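Local coordinates for protein alpha-fucosidase GH29 (PDB 4PSR) that hydrolyses alpha-L-fucosides as a family GH29 glycoside hydrolase, probably releasing alpha-1,6-linked fucose from the core N-acetylglucosamine of glycoprotein glycans, at residues His34-Phe38 / His126-Met132; Ala37-Ala41 / Tyr75-Ile79; Gln91-Leu96 / Gly146-Leu151; Ile168-Gln172 / Lys210-Met214. One frame throughout, in Å; residues are numbered along the deposited sequence. Where two conformers were deposited one is given.

Contact 1: residues His34-Phe38 / His126-Met132; sequences HWGAF and HHDGFSM. With FUL (beta-L-fucopyranose), chain M.
The fucose-binding site at the C-terminal mouth of the TIM barrel is where His34 meets His126. His34 follows strand 29-33 and His126 follows strand 119-125. Their rings approach through His34 CD2 and His126 CD2, 3.6 Å apart, with planes at 65°. His34 NE2 and His126 NE2 both hydrogen-bond FUL O4, at 2.7 and 3.0 Å, and His126 NE2 adds a weak bond to FUL O3. His127 NE2 and FUL O2 are hydrogen-bonded at 2.9 Å, and His127 ND1 is held by the backbone oxygen of His171. On the side away from the sugar, the edge of the His126 ring turns toward the face of Phe38, with planes at 51°. Chi1 of -160° sets the imidazole of His126 opposite its own backbone N and carries NE2 to the sugar. Farther back, Asp128 OD2 receives Tyr75 OH and a water that also makes a weak bond with Ala37 N. Ala37 CB rests on Phe130 CD2 at 3.9 Å. Met132 CE closes on Trp35 O at 3.3 Å. Glu46, Trp47, Asp226 and Lys272 also hydrogen-bond the sugar. Such loops after successive barrel strands form the active-site pocket typical of TIM-barrel glycosidases.

Contact 2: residues Ala37-Ala41 / Tyr75-Ile79; sequences AFTTA and YENFI
Ala37 and Thr40 present small bumps to the larger side chains of Tyr75, Phe78 and Ile79. The 37-41 segment has helix-like backbone angles, and the methyl of Ala37 projects from this bend. It enters the hollow between the phenol end of Tyr75 and the side chain of Ile79. Ala37 CB is 3.4 Å from Tyr75 OH and 3.8 Å from Ile79 CG1. Tyr75 reaches in from one side. Its CG stands opposite the backbone N, with chi1 180°, and this swings the ring out to the bend. The hydroxyl then sits close to the Ala37-Phe38 peptide, with Tyr75 OH 3.0 Å from Phe38 N. The angle there is too poor for a hydrogen bond. The polar partner of this hydroxyl is Asp128 OD2. The second bump is the methyl of Thr40, where CG2 meets Phe78 CD1 at 3.6 Å. The two side chains run past each other in opposite directions. Next along the ring, Ala41 CB touches Phe78 CZ at 4.0 Å. Both approach the ring obliquely. Thr40 is fixed by its own bend: OG1 gives a hydrogen bond to Ala37 O at 2.8 Å, and Thr40 N bonds the same oxygen from the same face of its plane. That leaves CG2 turned to the phenyl ring. Trp73 and Tyr67 also meet the Phe78 ring, both edge-to-face. The contact thus joins the loop after barrel strand 29-33 to helix 76-80. Pro49 of helix 48-51 touches both Phe38 and Tyr75, Leu194 of helix 189-195 packs on Ile79, and Val90 of strand 89-90 meets Thr40 and Phe78.

Contact 3: residues Gln91-Leu96 / Gly146-Leu151; sequences QFKPVL and GPKLDL
Gln91 reaches Gly146 through a water, the first of two that bridge the loops 91-96 and 146-151. Its extended chain places NE2 3.0 Å from this water, which also accepts from Gly146 N. The same NE2 donates to Ile79 O. Phe92 follows, with its carbonyl close to the glycine: Gly146 CA lies 3.4 Å from Phe92 O in a CH...O contact. The ring of Phe92 meets Leu151 at its edge, CE2 to CD1 at 3.7 Å, and the two side chains come from opposite directions. Lys93 lays its aliphatic chain along the carbonyl of Gly146, with CG 3.7 Å from Gly146 O. Pro94 crosses Pro147 obliquely, and its CD lies 3.7 Å from Pro147 CB. That CD also sits over the centre of one face of the Phe92 ring. Pro94 O takes the second water, at 2.7 Å, and this water donates to Pro147 O as well. At the end of the segment Leu96 and Leu149 meet tip to tip, with Leu96 CG 4.0 Å from Leu149 CD1. Asp150 caps the start of helix 151-161. The contact therefore joins the loop between strand 89-90 and helix 105-114 to the loop that leads from barrel strand 119-125 into helix 151-161.

Contact 4: residues Ile168-Gln172 / Lys210-Met214; sequences IAMHQ and KHREM
Met170 and Ile168, on barrel strand 165-170, pack outward against Met214 and His211 of helix 200-218, as in the strand-helix layers of a TIM barrel. Strand and helix run nearly antiparallel at 165°, their axes 10.9 Å apart. The tight part centres on the two methionines and the imidazole. Ile168 CG2 lies 3.7 Å from Met214 SD, the side chains sliding past each other. Met214 CE then meets Met170 CG tip to tip at 3.9 Å. Met170 CB touches His211 CE1 at 3.7 Å. Bends at chi2 and chi3 curl the end of Met170 beside the ring, with CE 3.9 Å from His211 ND1. This packing buries His211 ND1 with no polar partner. Gln172 NE2 sits over the centre of one face of the same ring, 3.4 Å from His211 CD2, and donates to Trp207 O. Ile223 of the next barrel strand backs His211 and Met214. His171 starts away from the helix, and its side chain touches the bound fucose. The Gln172-Lys210 edge is looser and water-bridged. Gln172 CG and Lys210 CD only brush past each other at 4.0 Å. Lys210 NZ forms a salt bridge with Glu125, and a water joins it to Gln172 O, 2.9 Å from each.

In the fold
All four contacts belong to the barrel domain. Contacts 1 and 2 start from the same loop after strand 29-33, share Ala37 and Phe38, and have centres about 9 Å apart. Asp128 of contact 1 and Tyr75 of contact 2 join them. Contact 3 lies about 12 Å from contact 2, centre to centre, and a hydrogen bond between Phe92 N and Phe78 O links the two. Its segments alternate along the chain with those of contact 1. Contact 4 comes later in sequence, its centre about 11 Å from that of contact 1. Contact 1 lines the fucose site; contact 4 packs the outer side of the strand whose His171 reaches the sugar. Contacts 2 and 3 lie farther out, joining loops and helix 76-80 around contact 1.

Contact 1: residues His34-Phe38 / His126-Met132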
loop_
_atom_site.group_PDB
_atom_site.type_symbol
_atom_site.label_atom_id
_atom_site.label_comp_id
_atom_site.label_asym_id
_atom_site.label_seq_id
_atom_site.Cartn_x
_atom_site.Cartn_y
_atom_site.Cartn_z
ATOM N N HIS A 34 11.006 -8.335 2.842
ATOM C CA HIS A 34 11.157 -9.620 2.170
ATOM C C HIS A 34 12.515 -10.210 2.542
ATOM O O HIS A 34 13.500 -10.016 1.836
ATOM C CB HIS A 34 11.070 -9.455 0.644
ATOM C CG HIS A 34 9.681 -9.263 0.106
ATOM N ND1 HIS A 34 8.899 -8.158 0.371
ATOM C CD2 HIS A 34 8.953 -10.040 -0.735
ATOM C CE1 HIS A 34 7.744 -8.276 -0.270
ATOM N NE2 HIS A 34 7.758 -9.405 -0.952
ATOM N N TRP A 35 12.528 -10.977 3.620
ATOM C CA TRP A 35 13.748 -11.593 4.118
ATOM C C TRP A 35 13.432 -13.009 4.480
ATOM O O TRP A 35 12.522 -13.265 5.261
ATOM C CB TRP A 35 14.246 -10.843 5.350
ATOM C CG TRP A 35 15.532 -11.368 5.931
ATOM C CD1 TRP A 35 16.745 -11.441 5.324
ATOM C CD2 TRP A 35 15.700 -11.896 7.241
ATOM N NE1 TRP A 35 17.661 -11.982 6.186
ATOM C CE2 TRP A 35 17.040 -12.263 7.375
ATOM C CE3 TRP A 35 14.831 -12.092 8.319
ATOM C CZ2 TRP A 35 17.557 -12.801 8.558
ATOM C CZ3 TRP A 35 15.343 -12.617 9.503
ATOM C CH2 TRP A 35 16.690 -12.970 9.606
ATOM N N GLY A 36 14.171 -13.954 3.912
ATOM C CA GLY A 36 13.920 -15.357 4.206
ATOM C C GLY A 36 14.900 -16.282 3.505
ATOM O O GLY A 36 15.929 -15.839 3.053
ATOM N N ALA A 37 14.555 -17.562 3.428
ATOM C CA ALA A 37 15.429 -18.514 2.763
ATOM C C ALA A 37 15.578 -18.183 1.279
ATOM O O ALA A 37 16.576 -18.531 0.676
ATOM C CB ALA A 37 14.921 -19.934 2.932
ATOM N N PHE A 38 14.612 -17.467 0.713
ATOM C CA PHE A 38 14.712 -17.024 -0.683
ATOM C C PHE A 38 15.806 -15.984 -0.859
ATOM O O PHE A 38 16.249 -15.736 -1.984
ATOM C CB PHE A 38 13.374 -16.470 -1.195
ATOM C CG PHE A 38 12.737 -15.451 -0.276
ATOM C CD1 PHE A 38 13.196 -14.125 -0.237
ATOM C CD2 PHE A 38 11.714 -15.823 0.573
ATOM C CE1 PHE A 38 12.635 -13.207 0.648
ATOM C CE2 PHE A 38 11.136 -14.891 1.456
ATOM C CZ PHE A 38 11.623 -13.598 1.490
ATOM N N HIS A 126 6.628 -16.401 2.097
ATOM C CA HIS A 126 6.518 -15.949 0.712
ATOM C C HIS A 126 5.916 -17.091 -0.140
ATOM O O HIS A 126 5.090 -17.824 0.358
ATOM C CB HIS A 126 7.878 -15.422 0.233
ATOM C CG HIS A 126 7.781 -14.538 -0.956
ATOM N ND1 HIS A 126 8.092 -14.986 -2.222
ATOM C CD2 HIS A 126 7.327 -13.274 -1.099
ATOM C CE1 HIS A 126 7.879 -14.009 -3.090
ATOM N NE2 HIS A 126 7.404 -12.963 -2.435
ATOM N N HIS A 127 6.300 -17.208 -1.419
ATOM C CA HIS A 127 5.779 -18.256 -2.303
ATOM C C HIS A 127 6.547 -19.585 -2.170
ATOM O O HIS A 127 6.110 -20.580 -2.755
ATOM C CB HIS A 127 5.916 -17.870 -3.796
ATOM C CG HIS A 127 5.271 -16.581 -4.230
ATOM N ND1 HIS A 127 4.016 -16.148 -3.831
ATOM C CD2 HIS A 127 5.719 -15.664 -5.124
ATOM C CE1 HIS A 127 3.734 -15.022 -4.471
ATOM N NE2 HIS A 127 4.752 -14.694 -5.243
ATOM N N ASP A 128 7.654 -19.591 -1.422
ATOM C CA ASP A 128 8.633 -20.671 -1.425
ATOM C C ASP A 128 8.390 -21.767 -0.395
ATOM O O ASP A 128 9.254 -22.625 -0.198
ATOM C CB ASP A 128 10.031 -20.112 -1.217
ATOM C CG ASP A 128 10.245 -19.540 0.185
ATOM O OD1 ASP A 128 9.245 -19.156 0.843
ATOM O OD2 ASP A 128 11.420 -19.474 0.621
ATOM N N GLY A 129 7.244 -21.748 0.270
ATOM C CA GLY A 129 6.852 -22.842 1.144
ATOM C C GLY A 129 7.447 -22.903 2.548
ATOM O O GLY A 129 7.224 -23.899 3.274
ATOM N N PHE A 130 8.200 -21.873 2.918
ATOM C CA PHE A 130 8.943 -21.823 4.197
ATOM C C PHE A 130 8.198 -20.864 5.127
ATOM O O PHE A 130 8.163 -19.654 4.880
ATOM C CB PHE A 130 10.362 -21.324 3.891
ATOM C CG PHE A 130 11.338 -21.377 5.063
ATOM C CD1 PHE A 130 11.643 -22.592 5.670
ATOM C CD2 PHE A 130 11.997 -20.239 5.514
ATOM C CE1 PHE A 130 12.564 -22.667 6.724
ATOM C CE2 PHE A 130 12.935 -20.324 6.551
ATOM C CZ PHE A 130 13.219 -21.529 7.144
ATOM N N SER A 131 7.580 -21.422 6.167
ATOM C CA SER A 131 6.842 -20.622 7.152
ATOM C C SER A 131 7.821 -20.130 8.199
ATOM O O SER A 131 8.494 -20.953 8.776
ATOM C CB SER A 131 5.782 -21.457 7.853
ATOM O OG SER A 131 4.862 -22.028 6.930
ATOM N N MET A 132 7.911 -18.828 8.472
ATOM C CA MET A 132 8.982 -18.326 9.337
ATOM C C MET A 132 8.585 -18.152 10.804
ATOM O O MET A 132 9.330 -17.508 11.579
ATOM C CB MET A 132 9.629 -17.100 8.729
ATOM C CG MET A 132 10.561 -17.544 7.588
ATOM S SD MET A 132 11.454 -16.183 6.806
ATOM C CE MET A 132 10.155 -15.535 5.722
HETATM C C1 FUL M . 4.355 -10.032 -5.895
HETATM C C2 FUL M . 5.284 -11.175 -5.541
HETATM O O2 FUL M . 5.317 -12.187 -6.560
HETATM C C3 FUL M . 6.646 -10.560 -5.358
HETATM O O3 FUL M . 7.580 -11.586 -5.101
HETATM C C4 FUL M . 6.553 -9.590 -4.208
HETATM O O4 FUL M . 6.256 -10.304 -3.011
HETATM C C5 FUL M . 5.478 -8.554 -4.509
HETATM C C6 FUL M . 5.260 -7.582 -3.369
HETATM O O5 FUL M . 4.218 -9.149 -4.807
HETATM O O1 FUL M . 3.081 -10.560 -6.162
HETATM O O HOH W 1 11.805 -18.094 2.944
#

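Contact 2: residues Ala37-Ala41 / Tyr75-Ile79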
loop_
_atom_site.group_PDB
_atom_site.type_symbol
_atom_site.label_atom_id
_atom_site.label_comp_id
_atom_site.label_asym_id
_atom_site.label_seq_id
_atom_site.Cartn_x
_atom_site.Cartn_y
_atom_site.Cartn_z
ATOM N N ALA A 37 14.555 -17.562 3.428
ATOM C CA ALA A 37 15.429 -18.514 2.763
ATOM C C ALA A 37 15.578 -18.183 1.279
ATOM O O ALA A 37 16.576 -18.531 0.676
ATOM C CB ALA A 37 14.921 -19.934 2.932
ATOM N N PHE A 38 14.612 -17.467 0.713
ATOM C CA PHE A 38 14.712 -17.024 -0.683
ATOM C C PHE A 38 15.806 -15.984 -0.859
ATOM O O PHE A 38 16.249 -15.736 -1.984
ATOM C CB PHE A 38 13.374 -16.470 -1.195
ATOM C CG PHE A 38 12.737 -15.451 -0.276
ATOM C CD1 PHE A 38 13.196 -14.125 -0.237
ATOM C CD2 PHE A 38 11.714 -15.823 0.573
ATOM C CE1 PHE A 38 12.635 -13.207 0.648
ATOM C CE2 PHE A 38 11.136 -14.891 1.456
ATOM C CZ PHE A 38 11.623 -13.598 1.490
ATOM N N THR A 39 16.282 -15.389 0.241
ATOM C CA THR A 39 17.358 -14.418 0.186
ATOM C C THR A 39 18.751 -15.090 0.142
ATOM O O THR A 39 19.744 -14.439 -0.175
ATOM C CB THR A 39 17.295 -13.460 1.417
ATOM O OG1 THR A 39 15.945 -12.996 1.605
ATOM C CG2 THR A 39 18.230 -12.276 1.256
ATOM N N THR A 40 18.817 -16.362 0.529
ATOM C CA THR A 40 20.108 -17.023 0.735
ATOM C C THR A 40 21.056 -16.896 -0.474
ATOM O O THR A 40 22.233 -16.554 -0.306
ATOM C CB THR A 40 19.938 -18.497 1.102
ATOM O OG1 THR A 40 18.926 -18.650 2.113
ATOM C CG2 THR A 40 21.246 -19.064 1.635
ATOM N N ALA A 41 20.534 -17.111 -1.682
ATOM C CA ALA A 41 21.379 -17.025 -2.883
ATOM C C ALA A 41 21.837 -15.600 -3.204
ATOM O O ALA A 41 22.838 -15.386 -3.889
ATOM C CB ALA A 41 20.653 -17.602 -4.049
ATOM N N TYR A 75 16.167 -26.524 -4.083
ATOM C CA TYR A 75 15.922 -25.355 -3.238
ATOM C C TYR A 75 15.944 -25.712 -1.747
ATOM O O TYR A 75 16.414 -24.930 -0.912
ATOM C CB TYR A 75 14.591 -24.686 -3.605
ATOM C CG TYR A 75 14.322 -23.479 -2.729
ATOM C CD1 TYR A 75 15.156 -22.379 -2.786
ATOM C CD2 TYR A 75 13.286 -23.463 -1.819
ATOM C CE1 TYR A 75 14.968 -21.300 -1.957
ATOM C CE2 TYR A 75 13.073 -22.363 -0.998
ATOM C CZ TYR A 75 13.922 -21.302 -1.073
ATOM O OH TYR A 75 13.785 -20.162 -0.296
ATOM N N GLU A 76 15.480 -26.904 -1.417
ATOM C CA GLU A 76 15.438 -27.329 -0.029
ATOM C C GLU A 76 16.822 -27.303 0.630
ATOM O O GLU A 76 16.931 -27.157 1.856
ATOM C CB GLU A 76 14.791 -28.714 0.104
ATOM C CG GLU A 76 15.559 -29.879 -0.521
ATOM C CD GLU A 76 15.336 -30.095 -2.023
ATOM O OE1 GLU A 76 14.744 -29.257 -2.734
ATOM O OE2 GLU A 76 15.800 -31.167 -2.516
ATOM N N ASN A 77 17.897 -27.415 -0.156
ATOM C CA ASN A 77 19.244 -27.321 0.418
ATOM C C ASN A 77 19.555 -25.952 1.060
ATOM O O ASN A 77 20.423 -25.865 1.942
ATOM C CB ASN A 77 20.325 -27.601 -0.635
ATOM C CG ASN A 77 20.484 -29.072 -0.974
ATOM O OD1 ASN A 77 19.749 -29.943 -0.501
ATOM N ND2 ASN A 77 21.463 -29.353 -1.830
ATOM N N PHE A 78 18.942 -24.861 0.582
ATOM C CA PHE A 78 19.160 -23.563 1.228
ATOM C C PHE A 78 18.608 -23.551 2.663
ATOM O O PHE A 78 19.130 -22.838 3.530
ATOM C CB PHE A 78 18.529 -22.420 0.430
ATOM C CG PHE A 78 19.219 -22.110 -0.882
ATOM C CD1 PHE A 78 20.471 -21.537 -0.927
ATOM C CD2 PHE A 78 18.569 -22.360 -2.070
ATOM C CE1 PHE A 78 21.067 -21.231 -2.160
ATOM C CE2 PHE A 78 19.150 -22.043 -3.281
ATOM C CZ PHE A 78 20.392 -21.494 -3.323
ATOM N N ILE A 79 17.566 -24.334 2.898
ATOM C CA ILE A 79 16.910 -24.421 4.200
ATOM C C ILE A 79 17.623 -25.437 5.096
ATOM O O ILE A 79 17.923 -25.143 6.263
ATOM C CB ILE A 79 15.425 -24.815 4.018
ATOM C CG1 ILE A 79 14.691 -23.669 3.295
ATOM C CG2 ILE A 79 14.764 -25.161 5.375
ATOM C CD1 ILE A 79 13.369 -24.042 2.700
#

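Contact 3: residues Gln91-Leu96 / Gly146-Leu151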
loop_
_atom_site.group_PDB
_atom_site.type_symbol
_atom_site.label_atom_id
_atom_site.label_comp_id
_atom_site.label_asym_id
_atom_site.label_seq_id
_atom_site.Cartn_x
_atom_site.Cartn_y
_atom_site.Cartn_z
ATOM N N GLN A 91 23.625 -21.989 3.948
ATOM C CA GLN A 91 22.336 -22.182 4.622
ATOM C C GLN A 91 21.754 -20.849 5.049
ATOM O O GLN A 91 22.480 -19.959 5.471
ATOM C CB GLN A 91 22.495 -23.094 5.855
ATOM C CG GLN A 91 21.189 -23.605 6.414
ATOM C CD GLN A 91 21.354 -24.547 7.583
ATOM O OE1 GLN A 91 22.400 -24.531 8.252
ATOM N NE2 GLN A 91 20.341 -25.357 7.845
ATOM N N PHE A 92 20.445 -20.732 4.985
ATOM C CA PHE A 92 19.760 -19.617 5.648
ATOM C C PHE A 92 19.884 -19.872 7.159
ATOM O O PHE A 92 19.232 -20.784 7.708
ATOM C CB PHE A 92 18.279 -19.538 5.238
ATOM C CG PHE A 92 17.546 -18.413 5.915
ATOM C CD1 PHE A 92 17.874 -17.105 5.631
ATOM C CD2 PHE A 92 16.538 -18.670 6.828
ATOM C CE1 PHE A 92 17.209 -16.037 6.275
ATOM C CE2 PHE A 92 15.878 -17.623 7.460
ATOM C CZ PHE A 92 16.216 -16.314 7.176
ATOM N N LYS A 93 20.717 -19.089 7.819
ATOM C CA LYS A 93 21.070 -19.333 9.226
ATOM C C LYS A 93 21.560 -18.050 9.886
ATOM O O LYS A 93 22.730 -17.925 10.262
ATOM C CB LYS A 93 22.117 -20.450 9.325
ATOM C CG LYS A 93 22.345 -20.959 10.745
ATOM C CD LYS A 93 23.200 -22.209 10.735
ATOM C CE LYS A 93 23.581 -22.638 12.132
ATOM N NZ LYS A 93 24.406 -23.886 12.101
ATOM N N PRO A 94 20.671 -17.052 10.015
ATOM C CA PRO A 94 21.075 -15.823 10.696
ATOM C C PRO A 94 21.412 -16.142 12.145
ATOM O O PRO A 94 20.767 -16.966 12.772
ATOM C CB PRO A 94 19.822 -14.935 10.615
ATOM C CG PRO A 94 18.672 -15.899 10.381
ATOM C CD PRO A 94 19.280 -16.992 9.542
ATOM N N VAL A 95 22.450 -15.482 12.631
ATOM C CA VAL A 95 22.926 -15.647 14.008
ATOM C C VAL A 95 22.775 -14.321 14.757
ATOM O O VAL A 95 23.238 -13.294 14.302
ATOM C CB VAL A 95 24.389 -16.064 13.970
ATOM C CG1 VAL A 95 24.962 -16.188 15.394
ATOM C CG2 VAL A 95 24.512 -17.377 13.242
ATOM N N LEU A 96 22.075 -14.351 15.893
ATOM C CA LEU A 96 21.842 -13.139 16.673
ATOM C C LEU A 96 23.120 -12.429 17.122
ATOM O O LEU A 96 24.097 -13.057 17.504
ATOM C CB LEU A 96 21.021 -13.455 17.932
ATOM C CG LEU A 96 19.592 -13.920 17.670
ATOM C CD1 LEU A 96 18.920 -14.524 18.903
ATOM C CD2 LEU A 96 18.777 -12.756 17.182
ATOM N N GLY A 146 17.959 -24.508 10.159
ATOM C CA GLY A 146 18.637 -23.248 10.012
ATOM C C GLY A 146 18.931 -22.569 11.343
ATOM O O GLY A 146 19.647 -23.120 12.179
ATOM N N PRO A 147 18.399 -21.351 11.544
ATOM C CA PRO A 147 18.814 -20.580 12.721
ATOM C C PRO A 147 18.236 -21.078 14.051
ATOM O O PRO A 147 18.732 -20.602 15.078
ATOM C CB PRO A 147 18.299 -19.173 12.417
ATOM C CG PRO A 147 17.036 -19.427 11.551
ATOM C CD PRO A 147 17.430 -20.604 10.701
ATOM N N LYS A 148 17.238 -21.950 14.044
ATOM C CA LYS A 148 16.573 -22.426 15.275
ATOM C C LYS A 148 15.963 -21.246 16.035
ATOM O O LYS A 148 16.053 -21.169 17.273
ATOM C CB LYS A 148 17.538 -23.220 16.170
ATOM C CG LYS A 148 18.396 -24.226 15.416
ATOM C CD LYS A 148 17.571 -25.342 14.847
ATOM C CE LYS A 148 17.113 -26.276 15.970
ATOM N NZ LYS A 148 16.184 -27.360 15.544
ATOM N N LEU A 149 15.369 -20.312 15.280
ATOM C CA LEU A 149 14.707 -19.113 15.803
ATOM C C LEU A 149 13.332 -18.977 15.194
ATOM O O LEU A 149 13.137 -19.222 13.980
ATOM C CB LEU A 149 15.482 -17.839 15.453
ATOM C CG LEU A 149 16.862 -17.722 16.096
ATOM C CD1 LEU A 149 17.602 -16.563 15.497
ATOM C CD2 LEU A 149 16.719 -17.584 17.611
ATOM N N ASP A 150 12.372 -18.602 16.024
ATOM C CA ASP A 150 11.037 -18.246 15.556
ATOM C C ASP A 150 11.113 -16.784 15.105
ATOM O O ASP A 150 10.909 -15.849 15.907
ATOM C CB ASP A 150 10.005 -18.469 16.660
ATOM C CG ASP A 150 8.570 -18.198 16.208
ATOM O OD1 ASP A 150 8.394 -17.467 15.228
ATOM O OD2 ASP A 150 7.647 -18.701 16.878
ATOM N N LEU A 151 11.499 -16.573 13.845
ATOM C CA LEU A 151 11.763 -15.231 13.334
ATOM C C LEU A 151 10.538 -14.357 13.407
ATOM O O LEU A 151 10.632 -13.198 13.826
ATOM C CB LEU A 151 12.330 -15.282 11.908
ATOM C CG LEU A 151 13.645 -16.050 11.796
ATOM C CD1 LEU A 151 14.006 -16.199 10.314
ATOM C CD2 LEU A 151 14.760 -15.368 12.568
HETATM O O HOH W 2 19.236 -27.173 10.015
HETATM O O HOH W 3 20.760 -18.709 14.887
#

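Contact 4: residues Ile168-Gln172 / Lys210-Met214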
loop_
_atom_site.group_PDB
_atom_site.type_symbol
_atom_site.label_atom_id
_atom_site.label_comp_id
_atom_site.label_asym_id
_atom_site.label_seq_id
_atom_site.Cartn_x
_atom_site.Cartn_y
_atom_site.Cartn_z
ATOM N N ILE A 168 1.593 -8.626 8.932
ATOM C CA ILE A 168 2.212 -9.883 8.507
ATOM C C ILE A 168 1.848 -10.118 7.046
ATOM O O ILE A 168 0.653 -10.087 6.709
ATOM C CB ILE A 168 1.743 -11.086 9.363
ATOM C CG1 ILE A 168 2.156 -10.917 10.842
ATOM C CG2 ILE A 168 2.266 -12.409 8.782
ATOM C CD1 ILE A 168 3.642 -11.078 11.125
ATOM N N ALA A 169 2.845 -10.335 6.199
ATOM C CA ALA A 169 2.622 -10.650 4.776
ATOM C C ALA A 169 2.726 -12.136 4.521
ATOM O O ALA A 169 3.655 -12.832 4.972
ATOM C CB ALA A 169 3.587 -9.860 3.881
ATOM N N MET A 170 1.731 -12.623 3.769
ATOM C CA MET A 170 1.550 -14.029 3.454
ATOM C C MET A 170 1.367 -14.182 1.951
ATOM O O MET A 170 0.474 -13.556 1.377
ATOM C CB MET A 170 0.331 -14.567 4.179
ATOM C CG MET A 170 0.424 -14.520 5.693
ATOM S SD MET A 170 1.595 -15.710 6.377
ATOM C CE MET A 170 0.614 -17.219 6.201
ATOM N N HIS A 171 2.207 -14.997 1.321
ATOM C CA HIS A 171 2.171 -15.168 -0.130
ATOM C C HIS A 171 2.061 -16.673 -0.495
ATOM O O HIS A 171 2.595 -17.124 -1.511
ATOM C CB HIS A 171 3.414 -14.559 -0.843
ATOM C CG HIS A 171 3.930 -13.246 -0.301
ATOM N ND1 HIS A 171 4.229 -12.181 -1.122
ATOM C CD2 HIS A 171 4.274 -12.855 0.956
ATOM C CE1 HIS A 171 4.741 -11.192 -0.398
ATOM N NE2 HIS A 171 4.781 -11.579 0.865
ATOM N N GLN A 172 1.321 -17.420 0.320
ATOM C CA GLN A 172 1.401 -18.879 0.273
ATOM C C GLN A 172 0.439 -19.545 -0.709
ATOM O O GLN A 172 0.513 -20.756 -0.899
ATOM C CB GLN A 172 1.350 -19.487 1.682
ATOM C CG GLN A 172 -0.002 -19.735 2.322
ATOM C CD GLN A 172 -0.751 -18.512 2.820
ATOM O OE1 GLN A 172 -0.451 -17.377 2.429
ATOM N NE2 GLN A 172 -1.747 -18.727 3.685
ATOM N N LYS A 210 -2.149 -22.539 7.725
ATOM C CA LYS A 210 -1.011 -21.637 7.894
ATOM C C LYS A 210 -1.473 -20.271 8.414
ATOM O O LYS A 210 -0.907 -19.712 9.386
ATOM C CB LYS A 210 -0.242 -21.496 6.583
ATOM C CG LYS A 210 0.658 -22.669 6.260
ATOM C CD LYS A 210 1.161 -22.606 4.817
ATOM C CE LYS A 210 2.266 -23.613 4.551
ATOM N NZ LYS A 210 2.802 -23.400 3.178
ATOM N N HIS A 211 -2.480 -19.682 7.763
ATOM C CA HIS A 211 -3.039 -18.424 8.253
ATOM C C HIS A 211 -3.526 -18.514 9.696
ATOM O O HIS A 211 -3.218 -17.652 10.512
ATOM C CB HIS A 211 -4.249 -17.995 7.431
ATOM C CG HIS A 211 -3.958 -17.137 6.250
ATOM N ND1 HIS A 211 -3.069 -16.083 6.300
ATOM C CD2 HIS A 211 -4.499 -17.125 5.009
ATOM C CE1 HIS A 211 -3.085 -15.452 5.140
ATOM N NE2 HIS A 211 -3.947 -16.062 4.336
ATOM N N ARG A 212 -4.293 -19.550 9.999
ATOM C CA ARG A 212 -4.882 -19.721 11.322
ATOM C C ARG A 212 -3.814 -19.816 12.415
ATOM O O ARG A 212 -3.909 -19.167 13.463
ATOM C CB ARG A 212 -5.770 -20.969 11.341
ATOM C CG ARG A 212 -6.153 -21.418 12.746
ATOM C CD ARG A 212 -7.336 -22.365 12.764
ATOM N NE ARG A 212 -7.041 -23.566 12.001
ATOM C CZ ARG A 212 -7.819 -24.638 11.940
ATOM N NH1 ARG A 212 -7.444 -25.670 11.203
ATOM N NH2 ARG A 212 -8.967 -24.672 12.600
ATOM N N GLU A 213 -2.803 -20.632 12.162
ATOM C CA GLU A 213 -1.732 -20.879 13.129
ATOM C C GLU A 213 -0.943 -19.588 13.322
ATOM O O GLU A 213 -0.658 -19.168 14.454
ATOM C CB GLU A 213 -0.822 -21.995 12.636
ATOM C CG GLU A 213 0.225 -22.472 13.647
ATOM C CD GLU A 213 1.075 -23.546 13.031
ATOM O OE1 GLU A 213 1.759 -23.220 12.035
ATOM O OE2 GLU A 213 0.984 -24.744 13.432
ATOM N N MET A 214 -0.586 -18.924 12.220
ATOM C CA MET A 214 0.189 -17.695 12.307
ATOM C C MET A 214 -0.598 -16.631 13.057
ATOM O O MET A 214 -0.057 -15.924 13.918
ATOM C CB MET A 214 0.580 -17.193 10.891
ATOM C CG MET A 214 1.255 -15.794 10.859
ATOM S SD MET A 214 0.093 -14.418 10.973
ATOM C CE MET A 214 -0.744 -14.575 9.390
HETATM O O HOH W 4 0.960 -22.859 0.998
#